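Local coordinates for protein pseudouridine synthase (Pyrococcus abyssi, PDB 2AUS) that probably converts uridine to pseudouridine in RNA, as the archaeal Cbf5 member of the TruB family of pseudouridine synthases, at residues M304-Q307 / E308-R312. Numbering follows the deposited sequence.
Sequences MSTQ and EMIER
The guanidinium of Arg-312 meets Met-304 at its edge: the methyl CE lies close to the group's plane, 3.5 Å from Arg-312 NH1. One face of the same group is covered by Glu-308, whose CG sits over the centre. Glu-308 OE1 also forms a salt bridge with Arg-312 NH1 at 3.3 Å. The oxygen stands off the plane of the guanidinium, so the pair is held by charge and not by a directed hydrogen bond. The amide of Gln-307 and the carboxylate of Glu-311 are nearly perpendicular, with their planes 84° apart. Gln-307 bends at chi2, which brings its amide beside Glu-311, but their closest approach is too short to be trusted.

Ser-305 is the N-cap. Its OG accepts from Glu-308 N at 3.3 Å, with an N-H...O angle of 164°. Chi1 of 64° places OG between the backbone N and the carbonyl carbon, within reach of that N-H. Helical bonds follow, from Met-309 N to Ser-305 O (2.9 Å) and from Glu-311 N to Gln-307 O (2.8 Å).

On the buried side, Met-304 CG packs against Met-309 CG at 3.5 Å. Thr-306 and Ile-310 lie side by side, with CG2 3.7 Å from CD1. Thr-306, Met-309 and Ile-310 face the sheet: all three touch Leu-277, and Thr-306 and Ile-310 also touch Ile-19. Thr-306 OG1 is hydrogen-bonded to Asn-278 O and Ile-281 N. The arrangement is a short amphipathic helix with a serine N-cap, linking strands 296-302 and 316-323 of the PUA domain.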
loop_
_atom_site.group_PDB
_atom_site.type_symbol
_atom_site.label_atom_id
_atom_site.label_comp_id
_atom_site.label_asym_id
_atom_site.label_seq_id
_atom_site.Cartn_x
_atom_site.Cartn_y
_atom_site.Cartn_z
ATOM N N MET A 304 -34.520 32.274 15.262
ATOM C CA MET A 304 -34.868 32.890 16.527
ATOM C C MET A 304 -34.318 32.046 17.667
ATOM O O MET A 304 -33.750 30.980 17.440
ATOM C CB MET A 304 -36.386 33.090 16.654
ATOM C CG MET A 304 -37.263 31.973 16.133
ATOM S SD MET A 304 -39.029 32.408 16.268
ATOM C CE MET A 304 -39.281 33.309 14.747
ATOM N N SER A 305 -34.462 32.540 18.887
ATOM C CA SER A 305 -33.961 31.837 20.062
ATOM C C SER A 305 -35.017 30.889 20.598
ATOM O O SER A 305 -36.186 30.961 20.212
ATOM C CB SER A 305 -33.602 32.840 21.155
ATOM O OG SER A 305 -34.766 33.523 21.584
ATOM N N THR A 306 -34.598 30.007 21.499
ATOM C CA THR A 306 -35.519 29.057 22.105
ATOM C C THR A 306 -36.700 29.794 22.712
ATOM O O THR A 306 -37.854 29.403 22.521
ATOM C CB THR A 306 -34.844 28.242 23.230
ATOM O OG1 THR A 306 -33.920 27.309 22.663
ATOM C CG2 THR A 306 -35.884 27.489 24.035
ATOM N N GLN A 307 -36.402 30.858 23.451
ATOM C CA GLN A 307 -37.433 31.644 24.113
ATOM C C GLN A 307 -38.434 32.221 23.120
ATOM O O GLN A 307 -39.643 32.171 23.345
ATOM C CB GLN A 307 -36.796 32.776 24.927
ATOM C CG GLN A 307 -37.773 33.481 25.855
ATOM C CD GLN A 307 -38.529 32.507 26.746
ATOM O OE1 GLN A 307 -37.929 31.657 27.407
ATOM N NE2 GLN A 307 -39.855 32.629 26.769
ATOM N N GLU A 308 -37.929 32.780 22.028
ATOM C CA GLU A 308 -38.803 33.344 21.010
ATOM C C GLU A 308 -39.678 32.259 20.384
ATOM O O GLU A 308 -40.867 32.474 20.133
ATOM C CB GLU A 308 -37.968 34.049 19.937
ATOM C CG GLU A 308 -37.702 35.511 20.252
ATOM C CD GLU A 308 -36.410 36.027 19.648
ATOM O OE1 GLU A 308 -36.101 35.659 18.494
ATOM O OE2 GLU A 308 -35.710 36.812 20.330
ATOM N N MET A 309 -39.098 31.088 20.143
ATOM C CA MET A 309 -39.854 29.992 19.549
ATOM C C MET A 309 -40.980 29.533 20.466
ATOM O O MET A 309 -42.039 29.099 20.001
ATOM C CB MET A 309 -38.925 28.823 19.202
ATOM C CG MET A 309 -38.048 29.104 17.994
ATOM S SD MET A 309 -37.037 27.709 17.473
ATOM C CE MET A 309 -35.380 28.380 17.669
ATOM N N ILE A 310 -40.760 29.641 21.771
ATOM C CA ILE A 310 -41.776 29.242 22.729
ATOM C C ILE A 310 -42.830 30.335 22.891
ATOM O O ILE A 310 -44.030 30.050 22.917
ATOM C CB ILE A 310 -41.162 28.952 24.104
ATOM C CG1 ILE A 310 -40.135 27.828 23.988
ATOM C CG2 ILE A 310 -42.257 28.559 25.087
ATOM C CD1 ILE A 310 -39.339 27.610 25.247
ATOM N N GLU A 311 -42.380 31.583 22.979
ATOM C CA GLU A 311 -43.288 32.716 23.158
ATOM C C GLU A 311 -44.140 33.023 21.931
ATOM O O GLU A 311 -45.368 33.026 22.008
ATOM C CB GLU A 311 -42.501 33.973 23.539
ATOM C CG GLU A 311 -41.638 33.826 24.773
ATOM C CD GLU A 311 -40.798 35.060 25.049
ATOM O OE1 GLU A 311 -40.103 35.534 24.121
ATOM O OE2 GLU A 311 -40.836 35.555 26.197
ATOM N N ARG A 312 -43.484 33.294 20.806
ATOM C CA ARG A 312 -44.185 33.616 19.570
ATOM C C ARG A 312 -45.080 32.477 19.119
ATOM O O ARG A 312 -45.004 31.368 19.645
ATOM C CB ARG A 312 -43.180 33.977 18.472
ATOM C CG ARG A 312 -42.382 35.226 18.807
ATOM C CD ARG A 312 -41.293 35.516 17.791
ATOM N NE ARG A 312 -40.486 36.666 18.194
ATOM C CZ ARG A 312 -39.322 36.998 17.641
ATOM N NH1 ARG A 312 -38.819 36.266 16.651
ATOM N NH2 ARG A 312 -38.654 38.054 18.085
#